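Local coordinates for Polyphosphate:AMP phosphotransferase (Meiothermus ruber H328, PDB 5O6M), which uses inorganic polyphosphate as phosphate donor to convert AMP to ADP and ADP to ATP, and also accepts other nucleoside mono- and diphosphates, at residues Leu50-Gln55 against Gln253-Glu258; Val86-Phe91 against Leu117-Arg122. The protein carries 1 engineered substitution. All blocks are in the same frame, centred on the assembly; numbering follows the deposited sequence.

Interaction 1: residues Leu50-Gln55 against Gln253-Glu258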
loop_
_atom_site.group_PDB
_atom_site.type_symbol
_atom_site.label_atom_id
_atom_site.label_comp_id
_atom_site.label_asym_id
_atom_site.label_seq_id
_atom_site.Cartn_x
_atom_site.Cartn_y
_atom_site.Cartn_z
ATOM N N LEU D 50 8.460 -23.538 6.902
ATOM C CA LEU D 50 7.696 -22.347 7.269
ATOM C C LEU D 50 6.782 -21.911 6.130
ATOM O O LEU D 50 5.566 -21.782 6.300
ATOM C CB LEU D 50 8.657 -21.215 7.644
ATOM C CG LEU D 50 8.070 -19.847 8.002
ATOM C CD1 LEU D 50 7.356 -19.897 9.350
ATOM C CD2 LEU D 50 9.147 -18.764 7.982
ATOM N N TYR D 51 7.365 -21.685 4.951
ATOM C CA TYR D 51 6.589 -21.256 3.790
ATOM C C TYR D 51 5.494 -22.260 3.453
ATOM O O TYR D 51 4.345 -21.880 3.198
ATOM C CB TYR D 51 7.527 -21.054 2.598
ATOM C CG TYR D 51 6.868 -20.466 1.374
ATOM C CD1 TYR D 51 6.557 -19.114 1.309
ATOM C CD2 TYR D 51 6.574 -21.259 0.273
ATOM C CE1 TYR D 51 5.958 -18.568 0.187
ATOM C CE2 TYR D 51 5.976 -20.722 -0.855
ATOM C CZ TYR D 51 5.670 -19.375 -0.892
ATOM O OH TYR D 51 5.075 -18.836 -2.010
ATOM N N ALA D 52 5.833 -23.553 3.451
ATOM C CA ALA D 52 4.869 -24.577 3.051
ATOM C C ALA D 52 3.751 -24.728 4.076
ATOM O O ALA D 52 2.578 -24.858 3.705
ATOM C CB ALA D 52 5.585 -25.912 2.831
ATOM N N GLU D 53 4.093 -24.734 5.367
ATOM C CA GLU D 53 3.063 -24.833 6.399
ATOM C C GLU D 53 2.128 -23.627 6.366
ATOM O O GLU D 53 0.916 -23.764 6.574
ATOM C CB GLU D 53 3.711 -24.975 7.776
ATOM C CG GLU D 53 2.731 -25.278 8.899
ATOM C CD GLU D 53 3.392 -25.271 10.266
ATOM O OE1 GLU D 53 4.205 -24.358 10.530
ATOM O OE2 GLU D 53 3.107 -26.183 11.075
ATOM N N GLY D 54 2.673 -22.440 6.114
ATOM C CA GLY D 54 1.842 -21.255 5.948
ATOM C C GLY D 54 1.063 -20.846 7.177
ATOM O O GLY D 54 -0.040 -20.304 7.049
ATOM N N GLN D 55 1.608 -21.077 8.370
ATOM C CA GLN D 55 0.920 -20.731 9.609
ATOM C C GLN D 55 1.663 -19.689 10.428
ATOM O O GLN D 55 1.055 -18.706 10.867
ATOM C CB GLN D 55 0.697 -21.996 10.457
ATOM C CG GLN D 55 -0.514 -22.828 10.058
ATOM C CD GLN D 55 -1.799 -22.018 10.008
ATOM O OE1 GLN D 55 -1.832 -20.857 10.419
ATOM N NE2 GLN D 55 -2.867 -22.631 9.509
ATOM N N GLN D 253 5.142 -28.430 10.257
ATOM C CA GLN D 253 4.746 -29.645 9.561
ATOM C C GLN D 253 4.355 -29.320 8.131
ATOM O O GLN D 253 3.694 -28.308 7.881
ATOM C CB GLN D 253 3.530 -30.299 10.237
ATOM C CG GLN D 253 3.629 -30.491 11.737
ATOM C CD GLN D 253 4.591 -31.587 12.122
ATOM O OE1 GLN D 253 4.846 -32.504 11.342
ATOM N NE2 GLN D 253 5.122 -31.509 13.335
ATOM N N TYR D 254 4.746 -30.178 7.196
ATOM C CA TYR D 254 4.194 -30.059 5.856
ATOM C C TYR D 254 2.692 -30.328 5.915
ATOM O O TYR D 254 2.250 -31.220 6.647
ATOM C CB TYR D 254 4.878 -31.029 4.892
ATOM C CG TYR D 254 6.263 -30.589 4.478
ATOM C CD1 TYR D 254 7.394 -31.244 4.947
ATOM C CD2 TYR D 254 6.439 -29.509 3.626
ATOM C CE1 TYR D 254 8.659 -30.836 4.569
ATOM C CE2 TYR D 254 7.698 -29.097 3.243
ATOM C CZ TYR D 254 8.804 -29.761 3.716
ATOM O OH TYR D 254 10.061 -29.344 3.332
ATOM N N PRO D 255 1.883 -29.595 5.157
ATOM C CA PRO D 255 0.433 -29.806 5.202
ATOM C C PRO D 255 0.049 -31.180 4.677
ATOM O O PRO D 255 0.857 -31.921 4.116
ATOM C CB PRO D 255 -0.120 -28.695 4.303
ATOM C CG PRO D 255 0.967 -27.673 4.244
ATOM C CD PRO D 255 2.247 -28.443 4.319
ATOM N N GLN D 256 -1.219 -31.514 4.876
ATOM C CA GLN D 256 -1.742 -32.725 4.268
ATOM C C GLN D 256 -2.259 -32.431 2.862
ATOM O O GLN D 256 -2.663 -31.304 2.564
ATOM C CB GLN D 256 -2.860 -33.313 5.121
ATOM C CG GLN D 256 -2.361 -34.023 6.370
ATOM C CD GLN D 256 -3.485 -34.514 7.254
ATOM O OE1 GLN D 256 -4.314 -33.730 7.715
ATOM N NE2 GLN D 256 -3.521 -35.820 7.499
ATOM N N PRO D 257 -2.253 -33.429 1.986
ATOM C CA PRO D 257 -2.567 -33.178 0.574
ATOM C C PRO D 257 -4.036 -32.837 0.374
ATOM O O PRO D 257 -4.872 -32.960 1.272
ATOM C CB PRO D 257 -2.207 -34.502 -0.104
ATOM C CG PRO D 257 -2.390 -35.526 0.975
ATOM C CD PRO D 257 -1.976 -34.851 2.252
ATOM N N GLU D 258 -4.341 -32.382 -0.840
ATOM C CA GLU D 258 -5.727 -32.264 -1.256
ATOM C C GLU D 258 -6.332 -33.653 -1.442
ATOM O O GLU D 258 -5.626 -34.653 -1.610
ATOM C CB GLU D 258 -5.848 -31.462 -2.554
ATOM C CG GLU D 258 -5.590 -29.969 -2.414
ATOM C CD GLU D 258 -6.613 -29.130 -3.166
ATOM O OE1 GLU D 258 -7.802 -29.150 -2.779
ATOM O OE2 GLU D 258 -6.231 -28.459 -4.149
#
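E53 and A52, on the last turn of helix 29-53, meet Q253, Y254 and P255 of the irregular chain that follows helix 232-249, a helix-end to C-terminal-tail packing at the surface of the PPK2 fold. The E53 side chain runs out extended, CG anti to the backbone N (chi1 -172°), which carries its CB and CG past Q253 O and sets the carboxylate beside the tail backbone. There Q253 N donates to E53 OE2 at 3.1 Å; the N-H...O angle of 157° is fairly straight, but the donor stands above the carboxylate plane, 78° out of it. The other oxygen, E53 OE1, is hydrogen-bonded to H56, so both ends of the carboxylate have partners. Shortening E53 to an alanine would probably leave both Q253 N and H56 without this partner, and the tail less firmly tied to the helix end. One residue earlier, A52 CB approaches the Y254 ring obliquely, 3.8 Å from Y254 CD2. W190 of the second subunit meets that same ring and also packs on A52 and P255, so the tail lies at a subunit interface. Beyond the tyrosine, the proline ring lies against the end of the helix backbone, with P255 CG 3.3 Å from A52 O.

Interaction 2: residues Val86-Phe91 against Leu117-Arg122; sequences VRVASF and LVIFDR. Engineered in segment 117-122: D121 (natural residue Asn). With ATP (adenosine-5'-triphosphate), chain X.
R122 and F91 meet just past the ends of two parallel strands, 86-90 and 117-121, whose segment axes approach to 4.7 Å and cross at -24°. Traced outward, R122 CB and CD each lie 3.6 Å from F91 O, with CG a little farther off. The chain is extended from CG to NE, and CD and NE also pass ATP C2'. R122 NE then donates to ATP O1G at 2.9 Å and R122 NH2 to ATP O2G at 2.8 Å, the latter at an N-H...O angle of 167° and the former equally straight, with PG at the edge of the guanidinium and in its plane; ribose C2' lies over one face. E126 and D66 form salt bridges with NH1 and NH2, which would probably fix the rotation of the group.

Behind this tip, the backbones are joined by five hydrogen bonds, from R87 N to L117 O through to F91 N to D121 O. The F91 ring stands edge-to-face on F120: F91 CE2 sits over the centre of the F120 ring, the planes are at 82°, and F91 CD2 is 3.1 Å from R122 O. On the sheet face bearing V86, V88 and I119, S90 OG donates to D121 OD2 at 3.0 Å, on the anti side of this engineered carboxylate, whose OD1 forms a salt bridge with K70. V86 CG2 packs on I119 CD1 at 3.9 Å. Neighbouring parallel strands that deliver nucleotide-binding residues from their C-terminal ends are characteristic of the P-loop NTPase fold, and here they form part of the ATP pocket.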
loop_
_atom_site.group_PDB
_atom_site.type_symbol
_atom_site.label_atom_id
_atom_site.label_comp_id
_atom_site.label_asym_id
_atom_site.label_seq_id
_atom_site.Cartn_x
_atom_site.Cartn_y
_atom_site.Cartn_z
ATOM N N VAL D 86 11.553 -15.261 2.058
ATOM C CA VAL D 86 12.308 -14.316 2.872
ATOM C C VAL D 86 12.288 -12.958 2.183
ATOM O O VAL D 86 12.633 -12.849 1.002
ATOM C CB VAL D 86 13.752 -14.798 3.109
ATOM C CG1 VAL D 86 14.495 -14.932 1.787
ATOM C CG2 VAL D 86 14.489 -13.847 4.050
ATOM N N ARG D 87 11.887 -11.926 2.925
ATOM C CA ARG D 87 11.758 -10.571 2.407
ATOM C C ARG D 87 12.452 -9.591 3.342
ATOM O O ARG D 87 12.356 -9.717 4.566
ATOM C CB ARG D 87 10.287 -10.174 2.245
ATOM C CG ARG D 87 10.088 -8.715 1.859
ATOM C CD ARG D 87 8.648 -8.418 1.485
ATOM N NE ARG D 87 7.710 -8.654 2.581
ATOM C CZ ARG D 87 7.411 -7.756 3.517
ATOM N NH1 ARG D 87 7.985 -6.562 3.499
ATOM N NH2 ARG D 87 6.539 -8.050 4.471
ATOM N N VAL D 88 13.159 -8.624 2.767
ATOM C CA VAL D 88 13.834 -7.580 3.533
ATOM C C VAL D 88 13.039 -6.288 3.407
ATOM O O VAL D 88 12.723 -5.849 2.295
ATOM C CB VAL D 88 15.285 -7.382 3.060
ATOM C CG1 VAL D 88 15.950 -6.254 3.842
ATOM C CG2 VAL D 88 16.065 -8.678 3.201
ATOM N N ALA D 89 12.719 -5.677 4.544
ATOM C CA ALA D 89 12.087 -4.363 4.592
ATOM C C ALA D 89 13.065 -3.390 5.233
ATOM O O ALA D 89 13.406 -3.532 6.413
ATOM C CB ALA D 89 10.767 -4.397 5.363
ATOM N N SER D 90 13.524 -2.417 4.455
ATOM C CA SER D 90 14.463 -1.414 4.928
ATOM C C SER D 90 13.710 -0.164 5.351
ATOM O O SER D 90 12.709 0.206 4.735
ATOM C CB SER D 90 15.474 -1.055 3.838
ATOM O OG SER D 90 16.261 -2.169 3.482
ATOM N N PHE D 91 14.188 0.475 6.413
ATOM C CA PHE D 91 13.602 1.711 6.910
ATOM C C PHE D 91 14.669 2.796 6.903
ATOM O O PHE D 91 15.661 2.700 7.632
ATOM C CB PHE D 91 13.009 1.523 8.310
ATOM C CG PHE D 91 11.833 0.583 8.350
ATOM C CD1 PHE D 91 10.570 1.019 7.967
ATOM C CD2 PHE D 91 11.986 -0.730 8.772
ATOM C CE1 PHE D 91 9.484 0.166 7.997
ATOM C CE2 PHE D 91 10.902 -1.592 8.808
ATOM C CZ PHE D 91 9.651 -1.145 8.419
ATOM N N LEU D 117 9.062 -14.960 6.371
ATOM C CA LEU D 117 10.099 -14.478 7.269
ATOM C C LEU D 117 10.547 -13.119 6.759
ATOM O O LEU D 117 10.996 -13.000 5.613
ATOM C CB LEU D 117 11.276 -15.458 7.340
ATOM C CG LEU D 117 12.362 -15.235 8.398
ATOM C CD1 LEU D 117 13.293 -16.436 8.469
ATOM C CD2 LEU D 117 13.165 -13.968 8.134
ATOM N N VAL D 118 10.428 -12.100 7.600
ATOM C CA VAL D 118 10.781 -10.741 7.223
ATOM C C VAL D 118 11.948 -10.278 8.079
ATOM O O VAL D 118 11.966 -10.492 9.296
ATOM C CB VAL D 118 9.585 -9.780 7.363
ATOM C CG1 VAL D 118 10.048 -8.347 7.201
ATOM C CG2 VAL D 118 8.512 -10.117 6.334
ATOM N N ILE D 119 12.921 -9.641 7.437
ATOM C CA ILE D 119 14.040 -9.016 8.122
ATOM C C ILE D 119 13.815 -7.514 8.087
ATOM O O ILE D 119 13.700 -6.922 7.007
ATOM C CB ILE D 119 15.380 -9.393 7.478
ATOM C CG1 ILE D 119 15.555 -10.910 7.494
ATOM C CG2 ILE D 119 16.527 -8.720 8.211
ATOM C CD1 ILE D 119 16.482 -11.426 6.415
ATOM N N PHE D 120 13.719 -6.904 9.267
ATOM C CA PHE D 120 13.694 -5.450 9.377
ATOM C C PHE D 120 15.132 -4.943 9.366
ATOM O O PHE D 120 15.877 -5.133 10.333
ATOM C CB PHE D 120 12.953 -5.008 10.637
ATOM C CG PHE D 120 11.456 -4.952 10.477
ATOM C CD1 PHE D 120 10.849 -5.392 9.310
ATOM C CD2 PHE D 120 10.656 -4.435 11.487
ATOM C CE1 PHE D 120 9.468 -5.332 9.161
ATOM C CE2 PHE D 120 9.280 -4.372 11.343
ATOM C CZ PHE D 120 8.684 -4.819 10.181
ATOM N N ASP D 121 15.526 -4.321 8.258
ATOM C CA ASP D 121 16.829 -3.668 8.137
ATOM C C ASP D 121 16.657 -2.268 8.708
ATOM O O ASP D 121 16.241 -1.336 8.017
ATOM C CB ASP D 121 17.291 -3.659 6.684
ATOM C CG ASP D 121 18.469 -2.736 6.446
ATOM O OD1 ASP D 121 19.245 -2.496 7.391
ATOM O OD2 ASP D 121 18.618 -2.253 5.304
ATOM N N ARG D 122 16.978 -2.125 9.997
ATOM C CA ARG D 122 16.506 -1.004 10.803
ATOM C C ARG D 122 15.005 -1.167 11.018
ATOM O O ARG D 122 14.370 -1.979 10.336
ATOM C CB ARG D 122 16.834 0.333 10.139
ATOM C CG ARG D 122 18.326 0.634 10.082
ATOM C CD ARG D 122 18.589 2.044 9.578
ATOM N NE ARG D 122 19.995 2.240 9.239
ATOM C CZ ARG D 122 20.928 2.624 10.103
ATOM N NH1 ARG D 122 20.607 2.865 11.368
ATOM N NH2 ARG D 122 22.180 2.775 9.698
HETATM P PG ATP X . 22.097 1.998 5.977
HETATM O O1G ATP X . 20.925 1.305 6.616
HETATM O O2G ATP X . 23.023 2.655 6.997
HETATM O O3G ATP X . 22.928 1.063 5.088
HETATM P PB ATP X . 21.442 3.393 3.487
HETATM O O1B ATP X . 22.368 4.427 2.976
HETATM O O2B ATP X . 21.551 2.009 2.844
HETATM O O3B ATP X . 21.583 3.194 5.060
HETATM P PA ATP X . 18.653 4.015 4.277
HETATM O O1A ATP X . 18.022 2.696 4.491
HETATM O O2A ATP X . 17.751 5.028 3.575
HETATM O O3A ATP X . 19.928 3.862 3.335
HETATM O "O5'" ATP X . 19.033 4.714 5.714
HETATM C "C5'" ATP X . 19.275 6.134 5.782
HETATM C "C4'" ATP X . 19.118 6.682 7.181
HETATM O "O4'" ATP X . 17.738 6.651 7.608
HETATM C "C3'" ATP X . 19.923 5.992 8.294
HETATM O "O3'" ATP X . 20.962 6.859 8.735
HETATM C "C2'" ATP X . 18.889 5.771 9.413
HETATM O "O2'" ATP X . 19.382 6.091 10.708
HETATM C "C1'" ATP X . 17.805 6.763 9.010
HETATM N N9 ATP X . 16.493 6.524 9.600
HETATM C C8 ATP X . 15.805 5.342 9.682
HETATM N N7 ATP X . 14.693 5.416 10.374
HETATM C C5 ATP X . 14.642 6.743 10.771
HETATM C C6 ATP X . 13.717 7.468 11.550
HETATM N N6 ATP X . 12.647 6.922 12.134
HETATM N N1 ATP X . 13.957 8.782 11.746
HETATM C C2 ATP X . 15.056 9.323 11.212
HETATM N N3 ATP X . 16.005 8.739 10.478
HETATM C C4 ATP X . 15.738 7.442 10.293
#

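How the interactions relate
The centres of the two interactions lie about 23 Å apart, interaction 2 about 9 Å from the centre of the chain and interaction 1 about 26 Å from it. Interaction 2 falls between the two segments of interaction 1 in sequence: helix 29-53 comes first, then strands 86-90 and 117-121, and the tail after helix 232-249 comes last. Strand 86-90 is at the edge of the chain's five-stranded parallel sheet, beside 117-121. The sites nevertheless touch, L50 CD2 packing 4.0 Å from L117 CB, at the end of the strand pair away from ATP. One end of the sheet thus serves the nucleotide, while the other abuts a helix whose end lies at the subunit interface.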